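Local coordinates for protein ATP phosphoribosyltransferase regulatory subunit (Bacillus halodurans, PDB 3OD1) that is probably required, together with HisG, for the first step of histidine biosynthesis and may let histidine feed back on ATP phosphoribosyltransferase activity, at residues K28-Q33 against K154-S159; L68-L71 against N77-V80; V131-D136 against D142-A147; D177-E182 against D186-F191; E353-K358 against E363-Q368. All coordinates share one frame; numbering follows the deposited sequence.

Interaction 1 of 5, residues K28-Q33 against K154-S159; sequences KNICDQ and KRAGLS
Ile-30 and Ala-156 bring the two backbones closest, their CA atoms 5.1 Å apart, where a middle turn of helix 21-40 passes the C-terminal end of helix 139-155. That second helix finishes in a Schellman motif: Gly-157 takes a positive phi of 114°, and its N bonds back to Lys-154 O at 2.9 Å. Gln-33 and Arg-155 make the polar part of the contact. Their side chains cross at about a right angle, and Arg-155 NE gives a hydrogen bond to Gln-33 OE1 (3.1 Å). The bond is bent, 142° at the hydrogen; the oxygen sits at the guanidinium edge and in its plane, while NE lies tilted out of the amide plane. A bend at chi2 (-63°) turns the Gln-33 amide so that OE1 reaches NE; its CB and CG lie by Arg-155 O. One turn earlier on helix 21-40, Ile-30 CG2 meets Ala-156 CB at 4.0 Å, and Ile-30 goes on to pack against Leu-323 and Val-324 of helix 320-327. Both helices belong to the class II synthetase-like part of the chain. Arg-155 also forms salt bridges with Glu-36 and Glu-37, so helix 21-40 holds the guanidinium through two carboxylates as well as one neutral amide, which should favour its positive charge.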
# COMPACT_ATOMS: atom_id res chain seq x y z
N LYS B 28 -7.91 -3.00 7.30
CA LYS B 28 -7.63 -4.06 6.34
C LYS B 28 -8.86 -4.92 6.08
O LYS B 28 -9.19 -5.18 4.91
CB LYS B 28 -6.47 -4.94 6.78
CG LYS B 28 -6.18 -6.08 5.81
CD LYS B 28 -5.04 -6.94 6.33
CE LYS B 28 -5.14 -8.37 5.83
NZ LYS B 28 -5.12 -8.41 4.35
N ASN B 29 -9.53 -5.36 7.14
CA ASN B 29 -10.74 -6.16 6.95
C ASN B 29 -11.76 -5.43 6.08
O ASN B 29 -12.33 -6.00 5.14
CB ASN B 29 -11.39 -6.53 8.28
CG ASN B 29 -12.77 -7.17 8.09
OD1 ASN B 29 -12.90 -8.21 7.44
ND2 ASN B 29 -13.80 -6.54 8.64
N ILE B 30 -11.99 -4.16 6.40
CA ILE B 30 -12.92 -3.33 5.62
C ILE B 30 -12.52 -3.28 4.13
O ILE B 30 -13.34 -3.56 3.26
CB ILE B 30 -13.08 -1.91 6.23
CG1 ILE B 30 -13.86 -2.01 7.54
CG2 ILE B 30 -13.76 -0.95 5.26
CD1 ILE B 30 -13.86 -0.74 8.37
N CYS B 31 -11.27 -2.95 3.85
CA CYS B 31 -10.81 -2.84 2.46
C CYS B 31 -10.88 -4.16 1.71
O CYS B 31 -11.25 -4.19 0.54
CB CYS B 31 -9.39 -2.29 2.40
SG CYS B 31 -9.28 -0.61 3.00
N ASP B 32 -10.51 -5.25 2.39
CA ASP B 32 -10.56 -6.58 1.80
C ASP B 32 -11.99 -6.98 1.41
O ASP B 32 -12.19 -7.59 0.37
CB ASP B 32 -9.97 -7.62 2.73
CG ASP B 32 -8.44 -7.52 2.83
OD1 ASP B 32 -7.82 -6.66 2.16
OD2 ASP B 32 -7.88 -8.31 3.60
N GLN B 33 -12.96 -6.61 2.22
CA GLN B 33 -14.36 -6.86 1.87
C GLN B 33 -14.75 -6.07 0.62
O GLN B 33 -15.40 -6.61 -0.29
CB GLN B 33 -15.27 -6.53 3.04
CG GLN B 33 -15.09 -7.49 4.22
CD GLN B 33 -15.45 -8.92 3.83
OE1 GLN B 33 -16.42 -9.15 3.11
NE2 GLN B 33 -14.67 -9.89 4.31
N LYS B 154 -21.96 -2.00 1.62
CA LYS B 154 -22.71 -3.02 2.35
C LYS B 154 -21.84 -4.18 2.82
O LYS B 154 -21.93 -4.62 3.96
CB LYS B 154 -23.85 -3.58 1.49
CG LYS B 154 -25.03 -2.64 1.37
CD LYS B 154 -26.34 -3.41 1.39
CE LYS B 154 -26.74 -3.88 0.00
NZ LYS B 154 -28.15 -4.38 -0.00
N ARG B 155 -20.99 -4.69 1.93
CA ARG B 155 -20.16 -5.83 2.27
C ARG B 155 -19.13 -5.45 3.35
O ARG B 155 -18.65 -6.31 4.09
CB ARG B 155 -19.46 -6.37 1.02
CG ARG B 155 -19.10 -7.85 1.10
CD ARG B 155 -17.93 -8.14 0.16
NE ARG B 155 -17.44 -9.51 0.25
CZ ARG B 155 -17.69 -10.45 -0.66
NH1 ARG B 155 -18.43 -10.16 -1.73
NH2 ARG B 155 -17.19 -11.67 -0.50
N ALA B 156 -18.80 -4.17 3.43
CA ALA B 156 -17.89 -3.69 4.46
C ALA B 156 -18.60 -3.48 5.80
O ALA B 156 -17.94 -3.27 6.81
CB ALA B 156 -17.22 -2.39 4.01
N GLY B 157 -19.93 -3.52 5.81
CA GLY B 157 -20.66 -3.42 7.06
C GLY B 157 -21.50 -2.16 7.21
O GLY B 157 -22.23 -2.01 8.18
N LEU B 158 -21.39 -1.25 6.25
CA LEU B 158 -22.14 0.00 6.32
C LEU B 158 -23.63 -0.24 6.09
O LEU B 158 -24.02 -1.00 5.18
CB LEU B 158 -21.61 1.02 5.30
CG LEU B 158 -21.94 2.48 5.61
CD1 LEU B 158 -21.30 2.88 6.94
CD2 LEU B 158 -21.47 3.41 4.48
N SER B 159 -24.46 0.41 6.90
CA SER B 159 -25.90 0.22 6.89
C SER B 159 -26.61 1.57 6.91
O SER B 159 -26.06 2.56 7.40
CB SER B 159 -26.30 -0.58 8.15
OG SER B 159 -27.28 -1.56 7.88

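Interaction 2 of 5, residues L68-L71 against N77-V80; sequences LFKL and NTLV
Lys-70 lies across from Val-80 and Leu-71 across from Leu-79 in an antiparallel hairpin whose strands 69-71 and 78-80 run at 148° to each other, 4.6 Å apart at their closest. Leu-71 and Leu-79 form the hydrogen-bonded pair. Leu-79 N reaches Leu-71 O at 2.7 Å, almost in line with the carbonyl, and Leu-71 N returns a bond to Leu-79 O at 2.9 Å. Around the non-hydrogen-bonded pair the backbones touch through CA-H...O contacts instead, the shortest from Val-80 CA to Phe-69 O at 3.1 Å. The side chains divide between the two faces. On one, Lys-70 CB lies beside Thr-78 CG2 (4.1 Å) and its CG beside Val-80 CG1 (4.2 Å), before the extended chain carries NZ off to a salt bridge with Asp-65. On the other, Leu-71 CG is wedged between its own N and carbonyl carbon (chi1 57°), which brings CG within 4.3 Å of Leu-79 CB; CD2 lies near Leu-79 O. Strand 51-53 flanks strand 78-81 to complete a three-stranded sheet. The leucine face also meets the second subunit, where Leu-71 packs on Leu-71 of that chain and Leu-79 on its Pro-13. Backbone polarity is thus spent in pairing the strands, while the apolar leucine face serves the dimer interface.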
# COMPACT_ATOMS: atom_id res chain seq x y z
N LEU B 68 -2.23 20.36 -4.13
CA LEU B 68 -1.28 19.35 -4.58
C LEU B 68 -0.04 19.35 -3.71
O LEU B 68 0.44 20.42 -3.31
CB LEU B 68 -0.88 19.59 -6.04
CG LEU B 68 -2.00 19.52 -7.07
CD1 LEU B 68 -1.51 20.03 -8.41
CD2 LEU B 68 -2.51 18.09 -7.20
N PHE B 69 0.47 18.15 -3.39
CA PHE B 69 1.78 18.05 -2.75
C PHE B 69 2.86 18.08 -3.83
O PHE B 69 3.17 17.06 -4.47
CB PHE B 69 1.91 16.77 -1.91
CG PHE B 69 3.08 16.79 -0.94
CD1 PHE B 69 4.38 16.92 -1.40
CD2 PHE B 69 2.87 16.69 0.43
CE1 PHE B 69 5.46 16.94 -0.51
CE2 PHE B 69 3.95 16.71 1.32
CZ PHE B 69 5.24 16.85 0.85
N LYS B 70 3.43 19.26 -4.03
CA LYS B 70 4.51 19.46 -4.99
C LYS B 70 5.89 19.29 -4.37
O LYS B 70 6.08 19.56 -3.18
CB LYS B 70 4.40 20.86 -5.61
CG LYS B 70 3.13 21.11 -6.41
CD LYS B 70 2.96 22.60 -6.73
CE LYS B 70 1.62 22.88 -7.40
NZ LYS B 70 1.61 24.24 -8.06
N LEU B 71 6.84 18.85 -5.19
CA LEU B 71 8.25 18.81 -4.80
C LEU B 71 9.13 18.92 -6.03
O LEU B 71 8.70 18.56 -7.14
CB LEU B 71 8.60 17.50 -4.06
CG LEU B 71 8.30 16.22 -4.85
CD1 LEU B 71 9.44 15.20 -4.73
CD2 LEU B 71 6.95 15.63 -4.42
N ASN B 77 12.93 19.57 -11.97
CA ASN B 77 11.52 19.39 -12.38
C ASN B 77 10.57 19.35 -11.19
O ASN B 77 10.95 18.92 -10.09
CB ASN B 77 11.35 18.08 -13.17
CG ASN B 77 12.37 17.93 -14.29
OD1 ASN B 77 12.53 18.82 -15.12
ND2 ASN B 77 13.05 16.78 -14.31
N THR B 78 9.33 19.78 -11.39
CA THR B 78 8.34 19.69 -10.33
C THR B 78 7.56 18.40 -10.46
O THR B 78 6.96 18.11 -11.51
CB THR B 78 7.34 20.86 -10.37
OG1 THR B 78 8.06 22.10 -10.37
CG2 THR B 78 6.42 20.80 -9.15
N LEU B 79 7.57 17.61 -9.39
CA LEU B 79 6.76 16.40 -9.32
C LEU B 79 5.65 16.63 -8.30
O LEU B 79 5.71 17.57 -7.51
CB LEU B 79 7.62 15.20 -8.92
CG LEU B 79 8.91 14.95 -9.72
CD1 LEU B 79 9.62 13.67 -9.26
CD2 LEU B 79 8.65 14.89 -11.23
N VAL B 80 4.64 15.77 -8.33
CA VAL B 80 3.66 15.71 -7.27
C VAL B 80 3.64 14.30 -6.69
O VAL B 80 3.91 13.33 -7.39
CB VAL B 80 2.24 16.07 -7.77
CG1 VAL B 80 2.21 17.47 -8.35
CG2 VAL B 80 1.75 15.06 -8.79

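Interaction 3 of 5, residues V131-D136 against D142-A147; sequences VELIGD and DGEVIA
Leu-133 points from strand 125-134 at helix 139-155, which lies on one face of the large mixed sheet of the class II aminoacyl-tRNA synthetase-like fold. The strand turns through Gly-135 into the helix, and Leu-133 meets two consecutive residues of it, Glu-144 and Val-145. The leucine CG stands anti to the backbone N (chi1 159°), and CD2 is the methyl that meets both residues. Val-145 comes alongside: its CG1 is 4.0 Å from Leu-133 CB and equally far from Leu-133 CD2, so one methyl rests on both the root and the branch of the leucine. Glu-144 crosses Leu-133 at about a right angle. Its extended chain carries the carboxylate past the methyl, in van der Waals contact and without any hydrogen bond between the segments. The buried charge is answered elsewhere: Glu-144 OE2 bonds Tyr-43 OH, and OE1 makes a salt bridge with Arg-105 of the neighbouring strand 104-113. Held at both oxygens, the carboxylate should have little freedom to rotate. Leu-367 of the second subunit packs on Glu-144 as well, which places the contact next to the dimer interface. The closest approach between the two segments is from Leu-133 CD2 to Glu-144 OE1, 3.8 Å.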
# COMPACT_ATOMS: atom_id res chain seq x y z
N VAL B 131 -12.81 2.60 -8.24
CA VAL B 131 -12.81 2.00 -9.57
C VAL B 131 -12.97 3.07 -10.63
O VAL B 131 -13.50 4.16 -10.36
CB VAL B 131 -14.01 1.03 -9.75
CG1 VAL B 131 -14.03 -0.04 -8.66
CG2 VAL B 131 -15.34 1.80 -9.76
N GLU B 132 -12.50 2.76 -11.84
CA GLU B 132 -12.76 3.57 -13.03
C GLU B 132 -13.34 2.63 -14.07
O GLU B 132 -12.84 1.52 -14.27
CB GLU B 132 -11.46 4.17 -13.58
CG GLU B 132 -10.59 4.84 -12.53
CD GLU B 132 -11.25 6.06 -11.91
OE1 GLU B 132 -12.26 6.55 -12.45
OE2 GLU B 132 -10.75 6.53 -10.86
N LEU B 133 -14.42 3.06 -14.71
CA LEU B 133 -15.02 2.31 -15.80
C LEU B 133 -14.95 3.22 -17.02
O LEU B 133 -15.64 4.24 -17.10
CB LEU B 133 -16.46 1.92 -15.47
CG LEU B 133 -17.42 1.58 -16.62
CD1 LEU B 133 -16.84 0.52 -17.54
CD2 LEU B 133 -18.76 1.13 -16.07
N ILE B 134 -14.08 2.88 -17.96
CA ILE B 134 -13.69 3.82 -19.00
C ILE B 134 -14.11 3.34 -20.37
O ILE B 134 -13.87 2.20 -20.74
CB ILE B 134 -12.17 4.03 -19.01
CG1 ILE B 134 -11.69 4.57 -17.66
CG2 ILE B 134 -11.78 5.00 -20.13
CD1 ILE B 134 -10.22 4.29 -17.40
N GLY B 135 -14.77 4.22 -21.12
CA GLY B 135 -15.16 3.91 -22.48
C GLY B 135 -16.57 3.35 -22.64
O GLY B 135 -16.90 2.82 -23.69
N ASP B 136 -17.39 3.47 -21.61
CA ASP B 136 -18.78 3.01 -21.69
C ASP B 136 -19.69 4.15 -21.25
O ASP B 136 -19.73 4.53 -20.08
CB ASP B 136 -18.99 1.75 -20.83
CG ASP B 136 -20.41 1.20 -20.90
OD1 ASP B 136 -21.34 1.91 -21.35
OD2 ASP B 136 -20.61 0.04 -20.49
N ASP B 142 -23.41 4.08 -15.80
CA ASP B 142 -23.73 5.00 -14.70
C ASP B 142 -24.28 4.23 -13.49
O ASP B 142 -23.82 4.40 -12.37
CB ASP B 142 -24.77 6.02 -15.15
CG ASP B 142 -24.21 7.11 -16.05
OD1 ASP B 142 -22.97 7.23 -16.17
OD2 ASP B 142 -25.02 7.85 -16.64
N GLY B 143 -25.28 3.39 -13.74
CA GLY B 143 -25.90 2.60 -12.67
C GLY B 143 -24.96 1.58 -12.08
O GLY B 143 -24.98 1.34 -10.86
N GLU B 144 -24.13 0.97 -12.92
CA GLU B 144 -23.16 -0.03 -12.45
C GLU B 144 -22.21 0.50 -11.38
O GLU B 144 -22.05 -0.11 -10.34
CB GLU B 144 -22.36 -0.62 -13.62
CG GLU B 144 -21.28 -1.63 -13.18
CD GLU B 144 -20.37 -2.07 -14.33
OE1 GLU B 144 -20.80 -1.99 -15.51
OE2 GLU B 144 -19.22 -2.46 -14.06
N VAL B 145 -21.55 1.63 -11.63
CA VAL B 145 -20.58 2.10 -10.64
C VAL B 145 -21.25 2.50 -9.32
O VAL B 145 -20.66 2.35 -8.26
CB VAL B 145 -19.68 3.25 -11.17
CG1 VAL B 145 -18.87 2.79 -12.38
CG2 VAL B 145 -20.51 4.48 -11.50
N ILE B 146 -22.47 3.01 -9.38
CA ILE B 146 -23.17 3.39 -8.15
C ILE B 146 -23.62 2.14 -7.41
O ILE B 146 -23.45 2.04 -6.19
CB ILE B 146 -24.37 4.32 -8.43
CG1 ILE B 146 -23.88 5.70 -8.92
CG2 ILE B 146 -25.22 4.46 -7.18
CD1 ILE B 146 -25.02 6.64 -9.39
N ALA B 147 -24.18 1.18 -8.15
CA ALA B 147 -24.63 -0.09 -7.58
C ALA B 147 -23.48 -0.90 -6.99
O ALA B 147 -23.64 -1.55 -5.96
CB ALA B 147 -25.38 -0.91 -8.64

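Interaction 4 of 5, residues D177-E182 against D186-F191; sequences DVVGNE and DRLRRF
The guanidinium of Arg-189 takes Asp-186 OD1 at its edge, in its own plane, and meets Glu-182 OE2 obliquely. NH2 serves both acids. Its bond to Asp-186 OD1 is short, 2.6 Å, with the oxygen approached nearly end-on to its C-O bond, whereas the salt bridge from NH2 to Glu-182 OE2 is long at 3.8 Å. The carboxylate of Glu-182 is turned 30° from the guanidinium plane and stands nearly perpendicular, 84°, to that of Asp-186. A bend at chi2 (80°) swings the Glu-182 chain round to this position, leaving its OE2 3.6 Å from Asp-186 OD1. The shared arginine charge would be expected to ease the repulsion between the two acids.

All three residues lie on helix 182-193, which follows helix 168-179 after a tight break: Gly-180 leaves the first helix with positive phi, and Asn-181 is the N-cap of the second, its OD1 capping Gln-183 N. Glu-182 O accepts the first-turn helical bond from Asp-186 N at 2.9 Å. Across the corner between the two successive helices, Val-179 CG1 touches Leu-188 CD1 at 3.8 Å. Leu-188 also packs on Leu-217 of helix 211-220 and on Tyr-200 and Val-204 of helix 197-206, within the helical region between strands 162-167 and 265-268.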
# COMPACT_ATOMS: atom_id res chain seq x y z
N ASP B 177 -29.39 29.04 -19.05
CA ASP B 177 -30.62 29.49 -19.68
C ASP B 177 -31.16 30.74 -19.01
O ASP B 177 -31.88 31.52 -19.63
CB ASP B 177 -31.67 28.39 -19.71
CG ASP B 177 -32.78 28.71 -20.68
OD1 ASP B 177 -32.49 28.84 -21.88
OD2 ASP B 177 -33.94 28.84 -20.23
N VAL B 178 -30.80 30.93 -17.74
CA VAL B 178 -31.30 32.08 -16.99
C VAL B 178 -30.38 33.30 -17.03
O VAL B 178 -30.84 34.42 -17.22
CB VAL B 178 -31.59 31.72 -15.53
CG1 VAL B 178 -31.90 32.99 -14.74
CG2 VAL B 178 -32.73 30.71 -15.44
N VAL B 179 -29.08 33.09 -16.84
CA VAL B 179 -28.16 34.22 -16.78
C VAL B 179 -27.41 34.47 -18.10
O VAL B 179 -26.83 35.54 -18.29
CB VAL B 179 -27.17 34.11 -15.59
CG1 VAL B 179 -27.94 34.00 -14.28
CG2 VAL B 179 -26.24 32.92 -15.77
N GLY B 180 -27.44 33.49 -18.99
CA GLY B 180 -26.94 33.65 -20.35
C GLY B 180 -25.47 33.99 -20.52
O GLY B 180 -25.00 34.19 -21.64
N ASN B 181 -24.74 34.06 -19.41
CA ASN B 181 -23.33 34.43 -19.44
C ASN B 181 -22.49 33.47 -18.62
O ASN B 181 -22.78 33.23 -17.45
CB ASN B 181 -23.15 35.86 -18.92
CG ASN B 181 -21.74 36.39 -19.10
OD1 ASN B 181 -20.79 35.62 -19.28
ND2 ASN B 181 -21.59 37.71 -19.05
N GLU B 182 -21.45 32.92 -19.24
CA GLU B 182 -20.58 31.95 -18.57
C GLU B 182 -20.06 32.47 -17.23
O GLU B 182 -19.92 31.71 -16.27
CB GLU B 182 -19.40 31.58 -19.48
CG GLU B 182 -18.48 30.52 -18.90
CD GLU B 182 -19.03 29.12 -19.07
OE1 GLU B 182 -19.79 28.90 -20.04
OE2 GLU B 182 -18.70 28.24 -18.25
N ASP B 186 -20.93 30.95 -13.61
CA ASP B 186 -19.85 30.56 -12.70
C ASP B 186 -20.11 31.06 -11.27
O ASP B 186 -19.98 30.31 -10.31
CB ASP B 186 -18.50 31.10 -13.17
CG ASP B 186 -17.91 30.30 -14.32
OD1 ASP B 186 -18.58 29.37 -14.81
OD2 ASP B 186 -16.77 30.60 -14.73
N ARG B 187 -20.47 32.33 -11.16
CA ARG B 187 -20.69 32.98 -9.87
C ARG B 187 -21.75 32.25 -9.06
O ARG B 187 -21.61 32.08 -7.84
CB ARG B 187 -21.08 34.45 -10.08
CG ARG B 187 -20.55 35.40 -9.01
CD ARG B 187 -20.58 36.85 -9.48
NE ARG B 187 -19.68 37.70 -8.68
CZ ARG B 187 -20.03 38.86 -8.14
NH1 ARG B 187 -21.25 39.34 -8.30
NH2 ARG B 187 -19.14 39.55 -7.43
N LEU B 188 -22.80 31.82 -9.74
CA LEU B 188 -23.86 31.01 -9.12
C LEU B 188 -23.36 29.61 -8.74
O LEU B 188 -23.61 29.14 -7.64
CB LEU B 188 -25.08 30.92 -10.04
CG LEU B 188 -26.07 32.09 -9.98
CD1 LEU B 188 -27.04 32.07 -11.16
CD2 LEU B 188 -26.81 32.08 -8.66
N ARG B 189 -22.66 28.96 -9.67
CA ARG B 189 -22.15 27.60 -9.45
C ARG B 189 -21.21 27.54 -8.25
O ARG B 189 -21.16 26.53 -7.53
CB ARG B 189 -21.39 27.12 -10.70
CG ARG B 189 -21.73 25.70 -11.14
CD ARG B 189 -20.78 25.20 -12.23
NE ARG B 189 -20.34 26.28 -13.11
CZ ARG B 189 -21.02 26.69 -14.18
NH1 ARG B 189 -22.17 26.13 -14.50
NH2 ARG B 189 -20.54 27.68 -14.92
N ARG B 190 -20.46 28.62 -8.04
CA ARG B 190 -19.53 28.72 -6.92
C ARG B 190 -20.27 28.64 -5.58
O ARG B 190 -19.82 27.95 -4.66
CB ARG B 190 -18.75 30.02 -7.02
CG ARG B 190 -17.94 30.35 -5.78
CD ARG B 190 -16.69 29.54 -5.76
NE ARG B 190 -15.97 29.67 -7.02
CZ ARG B 190 -14.85 29.01 -7.30
NH1 ARG B 190 -14.33 28.18 -6.39
NH2 ARG B 190 -14.25 29.18 -8.47
N PHE B 191 -21.40 29.34 -5.48
CA PHE B 191 -22.22 29.25 -4.27
C PHE B 191 -22.64 27.81 -3.99
O PHE B 191 -22.59 27.36 -2.85
CB PHE B 191 -23.45 30.16 -4.36
CG PHE B 191 -23.13 31.62 -4.21
CD1 PHE B 191 -22.75 32.14 -2.98
CD2 PHE B 191 -23.21 32.48 -5.30
CE1 PHE B 191 -22.46 33.48 -2.84
CE2 PHE B 191 -22.92 33.83 -5.16
CZ PHE B 191 -22.54 34.33 -3.94

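Interaction 5 of 5, residues E353-K358 against E363-Q368; sequences ELARKK and EAVVLQ
Lys-358 O receives the backbone N of Glu-363 in the hydrogen bond that joins the last turn of the helix to the approach of the strand. At 3.3 Å it is long, and the N lies above the carbonyl plane, away from a lone pair. The same two residues meet again through their side chains: Lys-358 NZ and Glu-363 OE1 form a salt bridge, also at 3.3 Å. The path of the lysine chain between CB and NZ is less certain in the model, while the glutamate runs extended beyond CG. Both residues are partly exposed, where the chain turns from helix to strand.

Helix 348-359 and strand 365-369 are the second and third elements of a beta-alpha-beta unit, a crossover that begins at strand 339-343, in the C-terminal domain. The short segments of helix and strand run antiparallel, 170° between directions, with axes 9.1 Å apart. Between them lies an apolar layer. Ala-355 CB faces two branches at once, Val-365 CG1 and Leu-367 CD2, each at 4.1 Å, and Val-365 turns its other methyl, CG2, to Lys-358 CB at 3.7 Å. The valine therefore straddles one turn of the helix. Leu-367 continues the layer onto Ala-351 and Ile-352, and on the strand's other face Val-366 packs against Met-379 of helix 376-381 and Arg-105 of the second subunit.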
# COMPACT_ATOMS: atom_id res chain seq x y z
N GLU B 353 7.55 -27.82 17.60
CA GLU B 353 6.62 -28.74 16.98
C GLU B 353 5.19 -28.43 17.40
O GLU B 353 4.27 -28.49 16.58
CB GLU B 353 6.98 -30.20 17.29
CG GLU B 353 7.67 -30.91 16.11
CD GLU B 353 6.86 -30.84 14.82
OE1 GLU B 353 5.63 -31.07 14.86
OE2 GLU B 353 7.46 -30.55 13.75
N LEU B 354 5.00 -28.08 18.66
CA LEU B 354 3.68 -27.68 19.11
C LEU B 354 3.18 -26.48 18.29
O LEU B 354 2.07 -26.49 17.77
CB LEU B 354 3.69 -27.35 20.60
CG LEU B 354 2.37 -26.82 21.17
CD1 LEU B 354 1.21 -27.74 20.81
CD2 LEU B 354 2.49 -26.65 22.67
N ALA B 355 4.01 -25.45 18.15
CA ALA B 355 3.65 -24.27 17.38
C ALA B 355 3.45 -24.65 15.91
O ALA B 355 2.46 -24.26 15.30
CB ALA B 355 4.72 -23.20 17.50
N ARG B 356 4.38 -25.43 15.37
CA ARG B 356 4.28 -25.92 13.99
C ARG B 356 2.91 -26.51 13.76
O ARG B 356 2.28 -26.25 12.74
CB ARG B 356 5.34 -26.99 13.74
CG ARG B 356 6.16 -26.81 12.48
CD ARG B 356 7.64 -27.07 12.77
NE ARG B 356 8.30 -27.77 11.67
CZ ARG B 356 9.52 -28.30 11.73
NH1 ARG B 356 10.02 -28.93 10.67
NH2 ARG B 356 10.23 -28.21 12.84
N LYS B 357 2.44 -27.29 14.72
CA LYS B 357 1.15 -27.97 14.57
C LYS B 357 -0.03 -27.01 14.60
O LYS B 357 -0.93 -27.09 13.75
CB LYS B 357 0.99 -29.08 15.62
CG LYS B 357 -0.13 -30.05 15.31
CD LYS B 357 0.06 -31.37 16.03
CE LYS B 357 0.05 -31.19 17.54
NZ LYS B 357 -0.54 -32.38 18.22
N LYS B 358 -0.04 -26.09 15.55
CA LYS B 358 -1.15 -25.14 15.68
C LYS B 358 -1.26 -24.22 14.45
O LYS B 358 -2.36 -23.96 13.95
CB LYS B 358 -1.01 -24.31 16.96
CG LYS B 358 -0.41 -25.08 18.13
CD LYS B 358 -1.43 -25.38 19.21
CE LYS B 358 -1.75 -24.15 20.04
NZ LYS B 358 -2.80 -24.49 21.05
N GLU B 363 -4.14 -21.27 13.54
CA GLU B 363 -3.92 -20.69 14.86
C GLU B 363 -2.66 -19.84 14.87
O GLU B 363 -1.57 -20.35 14.62
CB GLU B 363 -3.79 -21.78 15.91
CG GLU B 363 -5.10 -22.40 16.34
CD GLU B 363 -4.90 -23.51 17.35
OE1 GLU B 363 -4.43 -23.23 18.47
OE2 GLU B 363 -5.22 -24.67 17.01
N ALA B 364 -2.81 -18.55 15.14
CA ALA B 364 -1.65 -17.68 15.26
C ALA B 364 -0.96 -17.96 16.59
O ALA B 364 -1.61 -17.97 17.64
CB ALA B 364 -2.09 -16.21 15.17
N VAL B 365 0.35 -18.18 16.53
CA VAL B 365 1.13 -18.53 17.72
C VAL B 365 2.41 -17.71 17.84
O VAL B 365 3.20 -17.63 16.90
CB VAL B 365 1.52 -20.03 17.72
CG1 VAL B 365 2.22 -20.39 19.03
CG2 VAL B 365 0.29 -20.90 17.55
N VAL B 366 2.61 -17.10 19.00
CA VAL B 366 3.89 -16.50 19.33
C VAL B 366 4.70 -17.56 20.08
O VAL B 366 4.29 -18.03 21.14
CB VAL B 366 3.74 -15.24 20.19
CG1 VAL B 366 5.09 -14.79 20.73
CG2 VAL B 366 3.09 -14.11 19.40
N LEU B 367 5.83 -17.96 19.51
CA LEU B 367 6.72 -18.95 20.13
C LEU B 367 7.87 -18.18 20.76
O LEU B 367 8.65 -17.54 20.06
CB LEU B 367 7.23 -19.91 19.06
CG LEU B 367 8.17 -21.05 19.47
CD1 LEU B 367 7.54 -21.96 20.52
CD2 LEU B 367 8.54 -21.83 18.22
N GLN B 368 7.91 -18.17 22.09
CA GLN B 368 8.76 -17.24 22.81
C GLN B 368 9.69 -17.93 23.83
O GLN B 368 9.23 -18.59 24.78
CB GLN B 368 7.90 -16.20 23.54
CG GLN B 368 8.71 -15.23 24.37
CD GLN B 368 9.58 -14.33 23.51
OE1 GLN B 368 9.09 -13.64 22.62
NE2 GLN B 368 10.88 -14.34 23.77

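From the N terminus, interaction 1 closes the longest loop, bringing helix 21-40 against the end of helix 139-155. Nested within that loop are interaction 2, a hairpin at the dimer interface, and interaction 3, which sets the start of helix 139-155 on the large sheet. Interactions 1 and 3 thus share that helix, their nearest atoms about 7 Å apart. Interaction 4 follows in series in the helical region beyond strand 162-167, and interaction 5 comes last, in the C-terminal domain, its centre about 68 Å from that of interaction 4. No loops cross. Across the dimer, Gln-368 of one chain bonds Asp-136 of the other, linking interaction 5 to interaction 3.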